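Local coordinates for MstE (Scytonema sp. PCC 10023, PDB 6SBF), which probably catalyses the protonation-initiated (class II) cyclisation of an isoprenoid chain to build the fused-ring scaffold of merosterols, at residues Ala63-Met68 and Asn348-Thr353; Gln83-Leu88 and Ser125-Ala130; Gly107-Thr112 and Ala135-His140; Ala115-Ala120 and Ala184-Phe189; Ile147-Glu152 and Thr177-Ala182. The protein carries 1 engineered substitution. All blocks are in the same frame, centred on the assembly; numbering follows the deposited sequence.

From the N terminus, helix 59-69 opens interaction 1, which closes about 280 residues later on helix 350-363 and so brings an early helix against the last one. All the others fall within that span. Interaction 2 joins helix 75-90 to the start of helix 128-138; interaction 3 joins the start of helix 109-121 to the end of helix 128-138; interaction 4 carries helix 109-121 on to the turn before helix 187-200. These three cross one another along the chain. Interaction 5, linking the 147-152 loop to helix 177-183, lies inside interaction 4 and follows interactions 2 and 3 in series. It touches interaction 3 through two probable backbone hydrogen bonds.

Interaction 1 (Ala63-Met68 and Asn348-Thr353); sequences AYVGTM and NSIFTT
Tyr64 and Phe351 lie ring over ring in an offset stack, with centroids 3.7 Å apart and planes only 6° from parallel. The rings are slipped by about one ring radius: Phe351 CZ stands 3.3 Å above the plane of the Tyr64 ring, over its centre, and Phe351 CE2 meets Tyr64 CD1. The two side chains cross at about a right angle, so the rings share faces although their stems come from different directions. Phe351 is brought there by its first torsion, which sets CG anti to the backbone N (chi1 -158°) and carries the ring tip towards helix 59-69. The other face of the Tyr64 ring is met near its rim by Met68 CE, 3.9 Å above the plane, so the phenol is packed from both faces. Beside the stack a smaller apolar contact joins Val65 CG2 to Ile350 CG2 at 3.7 Å.

Further out, the Tyr64 hydroxyl hydrogen-bonds to Thr355 OG1, which also bonds to Phe351 O; one threonine thus ties the phenol end to the backbone of its stacking partner. Phe266 of helix 265-275 touches both rings. At the start of helix 350-363, Thr353 OG1 donates to Ser349 O, the carbonyl of the N-cap residue, at 2.7 Å, while the carboxylate of Asp47 binds Asn348 N and Ile350 N. Buried aromatic packing between an early helix and the last one is consistent with the closed ring of helices of an alpha6-alpha6 barrel, the fold of this single-domain class II cyclase.

Interaction 2 (Gln83-Leu88 and Ser125-Ala130); sequences QAWELL and SDSERA
Ser127 OG, which rests against the rim of Trp85, is held by two polar partners: it accepts from Ala130 N at 3.1 Å with an N-H...O angle of 156°, and it is hydrogen-bonded to Ala124 O. The first of these makes Ser127 the N-cap of helix 128-138. The torsion chi1 of 68° tucks OG between the backbone N and the carbonyl carbon, turning the oxygen back over the first turn of the helix. From there OG comes to 3.6 Å from Trp85 CZ2, near the plane of the indole and at its edge, a van der Waals contact. The indole also packs on Ala119, Val122 and Ala124.

The contact therefore places helix 75-90 against the turn that separates helices 109-121 and 128-138, three successive helices of the alpha-helical barrel. Leu88 packs on Leu118, and Ala130 on Leu116, so helix 109-121 adjoins both segments.

Arg129 forms the second point of approach. Its chain bends at chi2 (63°) and brings NH1 to 3.5 Å from Leu88 O, obliquely to the guanidinium, a polar approach rather than a hydrogen bond. Leu88 O instead accepts from Trp99 NE1, while Arg129 NE binds Gly97 O and Arg129 NH2 binds Arg91 O. The same guanidinium makes a cation-pi contact with Trp99, which consequently meets both sides of this approach.

Interaction 3 (Gly107-Thr112 and Ala135-His140); sequences GDADTT and AALATH
Leu137 brings its CD2 methyl against Ala109, 3.4 Å from Ala109 O and 3.6 Å from Ala109 CB. With CG anti to the carbonyl carbon (chi1 -85°), the leucine runs past Thr112 in the opposite direction, and its CG lies 4.0 Å from Thr112 CG2. The other branch, CD1, turns to Leu116 and Leu186, so the leucine wedges between helix 109-121 and the turn before helix 187-200.

Three residues on, after the His140 N to Leu137 O bond, the imidazole of His140 receives Ala109 CB over a face: a CH-pi contact with the methyl 4.2 Å from the ring centroid and 27° off the normal. His140 NE2 is hydrogen-bonded to Glu98 OE1, which helps to fix the rotation of the ring.

The residues so packed belong to the sequence Asp-Ala-Asp-Thr-Thr from Asp108 to Thr112, which resembles the DxDD-type motif that carries the catalytic acid in class II terpene cyclases. Asp108 is the N-cap of helix 109-121. Its OD1 accepts from Thr111 N at 2.8 Å in a nearly straight bond (171°), met from above the carboxylate plane, and its OD2 accepts from Thr111 OG1 at 2.7 Å on the syn side. Thr112 N and Thr112 OG1 approach Asp108 O from opposite faces, and Thr112 OG1 is also hydrogen-bonded to Trp99 N. With a valine in place of Thr112, Trp99 N would probably lose its acceptor and Asp108 O its side-chain donor. Backbone bonds link Ala109 to Thr149 and His140 to Ala148.

Interaction 4 (Ala115-Ala120 and Ala184-Phe189); sequences ALQLAA and AALPEF
Leu186 has CG anti to its carbonyl carbon (chi1 -60°), which sends its two methyls towards helix 109-121, where Leu116 and Gln117 adopt the same kind of first torsion. Both methyls meet Leu116: Leu186 CD2 lies 3.9 Å from Leu116 CB, and Leu186 CD1 lies 4.0 Å from Leu116 CD1. Leu186 CD2 also reaches Gln117 CG at 3.8 Å. Leu186 crosses Leu116 at about a right angle and Gln117 obliquely.

Beyond CG the Gln117 chain is extended (chi2 -168°), which carries its amide to Ala185. The methyl Ala185 CB is 3.6 Å from Gln117 OE1 and 3.8 Å from Gln117 NE2, so it rests against the amide group as a whole rather than against one polar atom.

Ala185 and Leu186 lie in the short turn between helices 177-183 and 187-200, in the part of the chain related to the C-terminal domain of squalene-hopene cyclases, and the contact fits that turn against helix 109-121 of the alpha-alpha barrel. Phe189 N donates to Leu186 O at 3.0 Å, joining Leu186 to the first turn of helix 187-200. Leu116 also touches Arg134 of helix 128-138, and Gln117 touches Thr67 of helix 59-69.

Interaction 5 (Ile147-Glu152 and Thr177-Ala182); sequences IATFAE and TCVSAA
Thr149, whose hydroxyl faces Val179, lays its CG2 methyl on one face of the Phe150 ring, 3.6 Å above the plane and offset toward the rim. Phe150 also touches Asp108. The two branches of Thr149 thus serve different neighbours: with OG1 anti to the carbonyl carbon (chi1 -64°), the oxygen comes to 3.2 Å from Val179 CG2, the side chains crossing at about a right angle. The polar needs of OG1 are met elsewhere, by hydrogen bonds with His176 ND1 and Trp211 NE1.

The hydrogen bond across the contact runs from Ile147 N to Ser180 OG, 2.9 Å long and almost perfectly straight at 177°. Ser180 OG is also hydrogen-bonded to His176 O, so the hydroxyl joins the loop to the backbone just before helix 177-183.

Helix 177-183 probably belongs to the alpha-alpha barrel, and on its far side from the loop Ala181 packs on Leu221 and Thr222 of helix 215-229. Val179 also packs on Ala109 and Asp110 in the DxDD-like motif of helix 109-121.

Ile147 CG2 lies 3.8 Å from Val179 CG1 and 3.5 Å from Ser180 OG, covering the serine's oxygen with a methyl. Replacing Ser180 by alanine would probably leave Ile147 N without its acceptor in this buried contact and His176 O without its side-chain donor.

Interaction 1 (Ala63-Met68 and Asn348-Thr353)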
# COMPACT_ATOMS: atom_id res chain seq x y z
N ALA A 63 1.20 0.44 -10.62
CA ALA A 63 0.43 1.61 -10.13
C ALA A 63 0.96 1.99 -8.74
O ALA A 63 1.13 3.20 -8.41
CB ALA A 63 -1.05 1.31 -10.13
N TYR A 64 1.14 0.98 -7.86
CA TYR A 64 1.61 1.22 -6.48
C TYR A 64 3.02 1.81 -6.49
O TYR A 64 3.30 2.81 -5.83
CB TYR A 64 1.49 -0.06 -5.69
CG TYR A 64 1.98 0.04 -4.26
CD1 TYR A 64 3.28 -0.21 -3.89
CD2 TYR A 64 1.08 0.39 -3.27
CE1 TYR A 64 3.70 -0.21 -2.57
CE2 TYR A 64 1.51 0.42 -1.94
CZ TYR A 64 2.79 0.10 -1.57
OH TYR A 64 3.21 0.11 -0.26
N VAL A 65 3.93 1.14 -7.17
CA VAL A 65 5.35 1.57 -7.19
C VAL A 65 5.43 2.98 -7.81
O VAL A 65 6.19 3.79 -7.29
CB VAL A 65 6.24 0.55 -7.89
CG1 VAL A 65 7.64 1.08 -8.07
CG2 VAL A 65 6.28 -0.76 -7.12
N GLY A 66 4.72 3.19 -8.89
CA GLY A 66 4.76 4.52 -9.51
C GLY A 66 4.27 5.57 -8.54
O GLY A 66 4.91 6.63 -8.42
N THR A 67 3.19 5.29 -7.81
CA THR A 67 2.69 6.26 -6.82
C THR A 67 3.76 6.47 -5.74
O THR A 67 4.00 7.63 -5.30
CB THR A 67 1.34 5.78 -6.25
OG1 THR A 67 0.37 5.68 -7.28
CG2 THR A 67 0.83 6.72 -5.17
N MET A 68 4.38 5.40 -5.27
CA MET A 68 5.43 5.53 -4.22
C MET A 68 6.53 6.46 -4.70
O MET A 68 7.07 7.25 -3.93
CB MET A 68 6.00 4.18 -3.83
CG MET A 68 5.10 3.25 -3.08
SD MET A 68 4.60 3.87 -1.48
CE MET A 68 2.85 4.08 -1.71
N ASN A 348 10.03 -10.36 -5.41
CA ASN A 348 11.06 -9.53 -6.08
C ASN A 348 11.57 -8.42 -5.16
O ASN A 348 12.53 -7.73 -5.53
CB ASN A 348 10.52 -8.93 -7.38
CG ASN A 348 10.28 -9.98 -8.46
OD1 ASN A 348 11.05 -10.95 -8.53
ND2 ASN A 348 9.31 -9.75 -9.33
N SER A 349 10.92 -8.20 -4.02
CA SER A 349 11.26 -7.11 -3.07
C SER A 349 10.94 -5.73 -3.67
O SER A 349 11.38 -4.74 -3.05
CB SER A 349 12.69 -7.18 -2.58
OG SER A 349 13.06 -8.48 -2.11
N ILE A 350 10.22 -5.68 -4.78
CA ILE A 350 9.95 -4.38 -5.43
C ILE A 350 8.89 -3.62 -4.61
O ILE A 350 9.06 -2.42 -4.32
CB ILE A 350 9.52 -4.64 -6.87
CG1 ILE A 350 10.74 -5.08 -7.70
CG2 ILE A 350 8.86 -3.40 -7.47
CD1 ILE A 350 10.36 -5.61 -9.09
N PHE A 351 7.84 -4.32 -4.19
CA PHE A 351 6.74 -3.68 -3.44
C PHE A 351 7.31 -3.14 -2.13
O PHE A 351 7.03 -1.97 -1.76
CB PHE A 351 5.62 -4.70 -3.24
CG PHE A 351 4.25 -4.11 -2.98
CD1 PHE A 351 3.83 -3.77 -1.69
CD2 PHE A 351 3.41 -3.83 -4.04
CE1 PHE A 351 2.54 -3.31 -1.51
CE2 PHE A 351 2.14 -3.35 -3.85
CZ PHE A 351 1.69 -3.11 -2.57
N THR A 352 8.08 -3.93 -1.38
CA THR A 352 8.68 -3.47 -0.12
C THR A 352 9.63 -2.30 -0.36
O THR A 352 9.57 -1.32 0.36
CB THR A 352 9.37 -4.64 0.61
OG1 THR A 352 8.44 -5.68 0.96
CG2 THR A 352 10.02 -4.17 1.90
N THR A 353 10.54 -2.47 -1.30
CA THR A 353 11.55 -1.42 -1.53
C THR A 353 10.89 -0.08 -1.90
O THR A 353 11.33 0.95 -1.40
CB THR A 353 12.53 -1.91 -2.60
OG1 THR A 353 13.24 -3.05 -2.08
CG2 THR A 353 13.57 -0.86 -2.91

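Interaction 2 (Gln83-Leu88 and Ser125-Ala130)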
# COMPACT_ATOMS: atom_id res chain seq x y z
N GLN A 83 6.01 6.59 -18.39
CA GLN A 83 6.01 5.31 -19.11
C GLN A 83 5.05 4.31 -18.44
O GLN A 83 4.31 3.60 -19.11
CB GLN A 83 7.41 4.71 -19.20
CG GLN A 83 7.36 3.22 -19.70
CD GLN A 83 8.71 2.59 -19.93
OE1 GLN A 83 9.23 2.59 -21.04
NE2 GLN A 83 9.30 2.04 -18.87
N ALA A 84 5.04 4.28 -17.11
CA ALA A 84 4.14 3.38 -16.37
C ALA A 84 2.67 3.73 -16.71
O ALA A 84 1.86 2.81 -16.89
CB ALA A 84 4.39 3.49 -14.89
N TRP A 85 2.36 5.02 -16.79
CA TRP A 85 0.98 5.40 -17.13
C TRP A 85 0.67 4.99 -18.57
O TRP A 85 -0.44 4.54 -18.85
CB TRP A 85 0.80 6.92 -16.92
CG TRP A 85 -0.51 7.46 -17.36
CD1 TRP A 85 -0.73 8.38 -18.34
CD2 TRP A 85 -1.82 7.09 -16.87
NE1 TRP A 85 -2.05 8.59 -18.49
CE2 TRP A 85 -2.77 7.83 -17.60
CE3 TRP A 85 -2.29 6.21 -15.88
CZ2 TRP A 85 -4.14 7.72 -17.39
CZ3 TRP A 85 -3.63 6.13 -15.67
CH2 TRP A 85 -4.55 6.84 -16.42
N GLU A 86 1.62 5.15 -19.48
CA GLU A 86 1.38 4.69 -20.86
C GLU A 86 1.13 3.18 -20.90
O GLU A 86 0.23 2.74 -21.64
CB GLU A 86 2.57 5.07 -21.75
CG GLU A 86 2.67 6.55 -22.01
CD GLU A 86 1.50 7.26 -22.71
OE1 GLU A 86 0.86 6.64 -23.58
OE2 GLU A 86 1.23 8.45 -22.35
N LEU A 87 1.87 2.40 -20.09
CA LEU A 87 1.60 0.94 -20.00
C LEU A 87 0.18 0.67 -19.49
O LEU A 87 -0.52 -0.18 -20.06
CB LEU A 87 2.65 0.27 -19.10
CG LEU A 87 4.06 0.25 -19.72
CD1 LEU A 87 5.07 -0.28 -18.70
CD2 LEU A 87 4.12 -0.58 -20.97
N LEU A 88 -0.22 1.39 -18.45
CA LEU A 88 -1.56 1.24 -17.90
C LEU A 88 -2.63 1.57 -18.93
O LEU A 88 -3.67 0.90 -19.03
CB LEU A 88 -1.69 2.03 -16.61
CG LEU A 88 -0.97 1.42 -15.42
CD1 LEU A 88 -0.81 2.42 -14.33
CD2 LEU A 88 -1.62 0.17 -14.91
N SER A 125 -5.14 13.05 -14.43
CA SER A 125 -6.38 12.84 -13.63
C SER A 125 -7.63 13.17 -14.44
O SER A 125 -8.67 12.65 -14.16
CB SER A 125 -6.42 13.68 -12.39
OG SER A 125 -5.47 13.26 -11.44
N ASP A 126 -7.50 14.07 -15.42
CA ASP A 126 -8.62 14.57 -16.24
C ASP A 126 -8.72 13.81 -17.58
O ASP A 126 -9.59 14.16 -18.39
CB ASP A 126 -8.43 16.06 -16.57
CG ASP A 126 -8.34 17.08 -15.45
OD1 ASP A 126 -8.69 16.73 -14.27
OD2 ASP A 126 -7.97 18.28 -15.80
N SER A 127 -7.88 12.81 -17.78
CA SER A 127 -7.89 12.01 -19.01
C SER A 127 -9.21 11.23 -19.16
O SER A 127 -9.86 10.92 -18.17
CB SER A 127 -6.70 11.09 -19.08
OG SER A 127 -6.76 10.03 -18.07
N GLU A 128 -9.55 10.88 -20.40
CA GLU A 128 -10.74 10.05 -20.68
C GLU A 128 -10.62 8.77 -19.83
O GLU A 128 -11.62 8.34 -19.23
CB GLU A 128 -10.91 9.74 -22.19
CG GLU A 128 -11.42 10.92 -23.00
CD GLU A 128 -12.10 10.57 -24.32
OE1 GLU A 128 -12.37 9.38 -24.55
OE2 GLU A 128 -12.37 11.51 -25.12
N ARG A 129 -9.49 8.08 -19.89
CA ARG A 129 -9.39 6.79 -19.18
C ARG A 129 -9.56 6.98 -17.67
O ARG A 129 -10.23 6.18 -17.00
CB ARG A 129 -8.09 6.08 -19.51
CG ARG A 129 -7.90 4.77 -18.74
CD ARG A 129 -8.96 3.74 -19.10
NE ARG A 129 -8.84 2.52 -18.29
CZ ARG A 129 -7.97 1.53 -18.51
NH1 ARG A 129 -7.08 1.66 -19.47
NH2 ARG A 129 -7.93 0.49 -17.72
N ALA A 130 -8.92 7.99 -17.11
CA ALA A 130 -9.04 8.22 -15.65
C ALA A 130 -10.49 8.51 -15.30
O ALA A 130 -10.96 8.02 -14.25
CB ALA A 130 -8.16 9.37 -15.21

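Interaction 3 (Gly107-Thr112 and Ala135-His140)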
# COMPACT_ATOMS: atom_id res chain seq x y z
N GLY A 107 -11.11 -6.54 -13.09
CA GLY A 107 -10.81 -5.28 -12.43
C GLY A 107 -11.06 -5.33 -10.96
O GLY A 107 -11.87 -6.16 -10.47
N ASP A 108 -10.39 -4.47 -10.22
CA ASP A 108 -10.67 -4.32 -8.78
C ASP A 108 -10.43 -2.87 -8.37
O ASP A 108 -9.68 -2.10 -9.01
CB ASP A 108 -9.83 -5.30 -7.95
CG ASP A 108 -8.41 -4.83 -7.78
OD1 ASP A 108 -8.10 -4.05 -6.85
OD2 ASP A 108 -7.53 -5.28 -8.60
N ALA A 109 -11.09 -2.48 -7.31
CA ALA A 109 -11.10 -1.10 -6.83
C ALA A 109 -9.73 -0.69 -6.33
O ALA A 109 -9.41 0.50 -6.40
CB ALA A 109 -12.13 -0.90 -5.75
N ASP A 110 -8.98 -1.59 -5.72
CA ASP A 110 -7.69 -1.18 -5.11
C ASP A 110 -6.72 -0.82 -6.21
O ASP A 110 -6.09 0.25 -6.18
CB ASP A 110 -7.16 -2.27 -4.19
CG ASP A 110 -5.97 -1.77 -3.37
OD1 ASP A 110 -6.09 -0.71 -2.76
OD2 ASP A 110 -4.97 -2.44 -3.34
N THR A 111 -6.52 -1.72 -7.14
CA THR A 111 -5.62 -1.47 -8.25
C THR A 111 -6.05 -0.18 -8.95
O THR A 111 -5.17 0.65 -9.30
CB THR A 111 -5.65 -2.62 -9.28
OG1 THR A 111 -5.28 -3.83 -8.60
CG2 THR A 111 -4.70 -2.32 -10.41
N THR A 112 -7.32 -0.06 -9.18
CA THR A 112 -7.83 1.16 -9.92
C THR A 112 -7.52 2.42 -9.15
O THR A 112 -7.09 3.42 -9.75
CB THR A 112 -9.32 0.97 -10.27
OG1 THR A 112 -9.48 -0.19 -11.10
CG2 THR A 112 -9.89 2.14 -10.97
N ALA A 135 -15.27 6.50 -12.54
CA ALA A 135 -16.70 6.11 -12.61
C ALA A 135 -16.87 4.65 -12.17
O ALA A 135 -17.76 4.36 -11.36
CB ALA A 135 -17.22 6.38 -13.99
N ALA A 136 -16.00 3.78 -12.64
CA ALA A 136 -16.05 2.37 -12.30
C ALA A 136 -15.84 2.22 -10.79
O ALA A 136 -16.49 1.34 -10.19
CB ALA A 136 -15.03 1.58 -13.06
N LEU A 137 -14.97 2.98 -10.18
CA LEU A 137 -14.78 2.89 -8.71
C LEU A 137 -16.09 3.15 -7.99
O LEU A 137 -16.32 2.47 -6.96
CB LEU A 137 -13.83 3.93 -8.18
CG LEU A 137 -12.41 3.58 -8.23
CD1 LEU A 137 -11.55 4.72 -7.68
CD2 LEU A 137 -12.10 2.31 -7.46
N ALA A 138 -16.92 4.02 -8.50
CA ALA A 138 -18.16 4.37 -7.82
C ALA A 138 -19.04 3.13 -7.70
O ALA A 138 -19.79 3.01 -6.71
CB ALA A 138 -18.84 5.51 -8.52
N THR A 139 -18.92 2.20 -8.64
CA THR A 139 -19.73 0.96 -8.64
C THR A 139 -19.43 0.08 -7.41
O THR A 139 -20.29 -0.72 -7.04
CB THR A 139 -19.52 0.19 -9.94
OG1 THR A 139 -19.72 1.11 -11.02
CG2 THR A 139 -20.45 -0.98 -10.05
N HIS A 140 -18.25 0.23 -6.82
CA HIS A 140 -17.77 -0.57 -5.69
C HIS A 140 -18.16 0.04 -4.33
O HIS A 140 -17.88 -0.63 -3.31
CB HIS A 140 -16.27 -0.73 -5.81
CG HIS A 140 -15.84 -1.56 -6.96
ND1 HIS A 140 -16.01 -2.93 -7.01
CD2 HIS A 140 -15.21 -1.24 -8.07
CE1 HIS A 140 -15.49 -3.38 -8.15
NE2 HIS A 140 -15.00 -2.38 -8.80

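Interaction 4 (Ala115-Ala120 and Ala184-Phe189)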
# COMPACT_ATOMS: atom_id res chain seq x y z
N ALA A 115 -3.81 3.26 -9.56
CA ALA A 115 -3.57 3.73 -10.95
C ALA A 115 -4.02 5.18 -11.06
O ALA A 115 -3.35 5.95 -11.77
CB ALA A 115 -4.30 2.85 -11.95
N LEU A 116 -5.10 5.56 -10.41
CA LEU A 116 -5.58 6.95 -10.38
C LEU A 116 -4.63 7.85 -9.61
O LEU A 116 -4.50 9.05 -10.00
CB LEU A 116 -7.04 7.00 -9.97
CG LEU A 116 -8.03 6.42 -10.96
CD1 LEU A 116 -9.40 6.26 -10.31
CD2 LEU A 116 -8.15 7.33 -12.20
N GLN A 117 -4.01 7.39 -8.54
CA GLN A 117 -3.00 8.19 -7.83
C GLN A 117 -1.84 8.44 -8.80
O GLN A 117 -1.27 9.54 -8.84
CB GLN A 117 -2.56 7.50 -6.55
CG GLN A 117 -3.62 7.44 -5.46
CD GLN A 117 -3.03 7.01 -4.14
OE1 GLN A 117 -2.20 7.72 -3.57
NE2 GLN A 117 -3.44 5.84 -3.63
N LEU A 118 -1.42 7.41 -9.52
CA LEU A 118 -0.33 7.57 -10.49
C LEU A 118 -0.75 8.56 -11.59
O LEU A 118 0.06 9.43 -11.97
CB LEU A 118 0.08 6.21 -11.05
CG LEU A 118 1.17 6.27 -12.12
CD1 LEU A 118 2.43 7.00 -11.74
CD2 LEU A 118 1.53 4.89 -12.59
N ALA A 119 -1.96 8.43 -12.08
CA ALA A 119 -2.48 9.36 -13.11
C ALA A 119 -2.34 10.80 -12.61
O ALA A 119 -1.89 11.67 -13.38
CB ALA A 119 -3.90 9.04 -13.47
N ALA A 120 -2.66 11.07 -11.36
CA ALA A 120 -2.56 12.44 -10.83
C ALA A 120 -1.10 12.89 -10.91
O ALA A 120 -0.83 14.09 -11.26
CB ALA A 120 -3.14 12.54 -9.45
N ALA A 184 -9.51 6.71 -0.60
CA ALA A 184 -9.72 8.05 0.02
C ALA A 184 -8.50 8.96 -0.20
O ALA A 184 -8.64 10.15 0.13
CB ALA A 184 -10.01 7.89 1.48
N ALA A 185 -7.38 8.47 -0.69
CA ALA A 185 -6.25 9.33 -1.16
C ALA A 185 -6.70 10.17 -2.37
O ALA A 185 -6.06 11.19 -2.63
CB ALA A 185 -5.01 8.53 -1.49
N LEU A 186 -7.75 9.77 -3.07
CA LEU A 186 -8.28 10.49 -4.23
C LEU A 186 -9.22 11.55 -3.71
O LEU A 186 -10.20 11.25 -3.04
CB LEU A 186 -9.03 9.52 -5.15
CG LEU A 186 -8.18 8.38 -5.70
CD1 LEU A 186 -9.07 7.46 -6.53
CD2 LEU A 186 -6.99 8.85 -6.54
N PRO A 187 -9.01 12.84 -4.05
CA PRO A 187 -9.85 13.89 -3.47
C PRO A 187 -11.32 13.73 -3.88
O PRO A 187 -12.19 14.14 -3.18
CB PRO A 187 -9.33 15.18 -4.13
CG PRO A 187 -7.98 14.85 -4.65
CD PRO A 187 -7.85 13.37 -4.78
N GLU A 188 -11.58 13.06 -5.00
CA GLU A 188 -12.96 12.87 -5.51
C GLU A 188 -13.75 11.93 -4.58
O GLU A 188 -14.99 12.02 -4.58
CB GLU A 188 -12.93 12.34 -6.95
CG GLU A 188 -12.25 13.23 -7.96
CD GLU A 188 -10.74 13.08 -8.14
OE1 GLU A 188 -10.08 12.29 -7.33
OE2 GLU A 188 -10.23 13.82 -9.04
N PHE A 189 -13.07 11.05 -3.85
CA PHE A 189 -13.72 10.00 -3.01
C PHE A 189 -13.55 10.30 -1.51
O PHE A 189 -14.22 9.66 -0.73
CB PHE A 189 -13.16 8.61 -3.35
CG PHE A 189 -13.70 8.10 -4.64
CD1 PHE A 189 -13.06 8.36 -5.83
CD2 PHE A 189 -14.85 7.36 -4.66
CE1 PHE A 189 -13.61 7.89 -7.00
CE2 PHE A 189 -15.38 6.90 -5.84
CZ PHE A 189 -14.79 7.20 -7.02

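Interaction 5 (Ile147-Glu152 and Thr177-Ala182)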
# COMPACT_ATOMS: atom_id res chain seq x y z
N ILE A 147 -15.69 1.00 0.40
CA ILE A 147 -15.55 0.46 -0.94
C ILE A 147 -15.11 -0.99 -0.89
O ILE A 147 -14.25 -1.36 -0.05
CB ILE A 147 -14.64 1.36 -1.77
CG1 ILE A 147 -14.88 1.15 -3.25
CG2 ILE A 147 -13.26 1.14 -1.38
CD1 ILE A 147 -14.50 2.35 -4.06
N ALA A 148 -15.72 -1.79 -1.75
CA ALA A 148 -15.41 -3.22 -1.90
C ALA A 148 -14.33 -3.41 -2.99
O ALA A 148 -14.35 -2.73 -4.00
CB ALA A 148 -16.62 -4.03 -2.23
N THR A 149 -13.47 -4.39 -2.81
CA THR A 149 -12.40 -4.69 -3.78
C THR A 149 -13.01 -5.19 -5.09
O THR A 149 -12.64 -4.71 -6.19
CB THR A 149 -11.42 -5.72 -3.24
OG1 THR A 149 -10.76 -5.20 -2.09
CG2 THR A 149 -10.35 -6.09 -4.24
N PHE A 150 -13.87 -6.19 -5.02
CA PHE A 150 -14.38 -6.90 -6.19
C PHE A 150 -15.89 -6.85 -6.25
O PHE A 150 -16.57 -6.88 -5.22
CB PHE A 150 -14.04 -8.38 -6.09
CG PHE A 150 -12.59 -8.72 -6.24
CD1 PHE A 150 -11.91 -8.47 -7.43
CD2 PHE A 150 -11.88 -9.28 -5.19
CE1 PHE A 150 -10.59 -8.80 -7.56
CE2 PHE A 150 -10.54 -9.58 -5.32
CZ PHE A 150 -9.90 -9.37 -6.52
N ALA A 151 -16.42 -6.87 -7.46
CA ALA A 151 -17.81 -7.21 -7.77
C ALA A 151 -17.91 -8.74 -7.85
O ALA A 151 -17.04 -9.38 -8.52
CB ALA A 151 -18.22 -6.58 -9.06
N GLU A 152 -18.94 -9.27 -7.24
CA GLU A 152 -19.06 -10.72 -7.05
C GLU A 152 -18.98 -11.48 -8.38
O GLU A 152 -18.27 -12.52 -8.44
CB GLU A 152 -20.38 -11.02 -6.33
CG GLU A 152 -20.54 -12.48 -5.99
CD GLU A 152 -21.63 -12.85 -5.01
OE1 GLU A 152 -21.83 -14.06 -4.77
OE2 GLU A 152 -22.23 -11.94 -4.45
N THR A 177 -11.45 -1.99 4.60
CA THR A 177 -10.92 -0.74 5.15
C THR A 177 -9.61 -0.34 4.50
O THR A 177 -9.36 0.86 4.29
CB THR A 177 -10.83 -0.90 6.66
OG1 THR A 177 -12.12 -1.30 7.18
CG2 THR A 177 -10.44 0.38 7.35
N CYS A 178 -8.77 -1.30 4.16
CA CYS A 178 -7.48 -1.07 3.49
C CYS A 178 -7.73 -0.40 2.11
O CYS A 178 -7.09 0.60 1.77
CB CYS A 178 -6.71 -2.38 3.33
SG CYS A 178 -7.67 -3.78 2.67
N VAL A 179 -8.66 -0.93 1.34
CA VAL A 179 -8.98 -0.40 0.01
C VAL A 179 -9.68 0.94 0.17
O VAL A 179 -9.36 1.90 -0.57
CB VAL A 179 -9.83 -1.38 -0.78
CG1 VAL A 179 -10.15 -0.81 -2.18
CG2 VAL A 179 -9.12 -2.70 -0.88
N SER A 180 -10.57 1.10 1.12
CA SER A 180 -11.26 2.37 1.37
C SER A 180 -10.23 3.46 1.74
O SER A 180 -10.32 4.60 1.23
CB SER A 180 -12.29 2.19 2.47
OG SER A 180 -13.32 1.29 2.10
N ALA A 181 -9.25 3.15 2.56
CA ALA A 181 -8.23 4.10 2.99
C ALA A 181 -7.45 4.57 1.76
O ALA A 181 -7.14 5.77 1.60
CB ALA A 181 -7.32 3.49 4.04
N ALA A 182 -7.04 3.65 0.92
CA ALA A 182 -6.25 3.97 -0.27
C ALA A 182 -7.10 4.80 -1.26
O ALA A 182 -6.59 5.79 -1.81
CB ALA A 182 -5.72 2.72 -0.91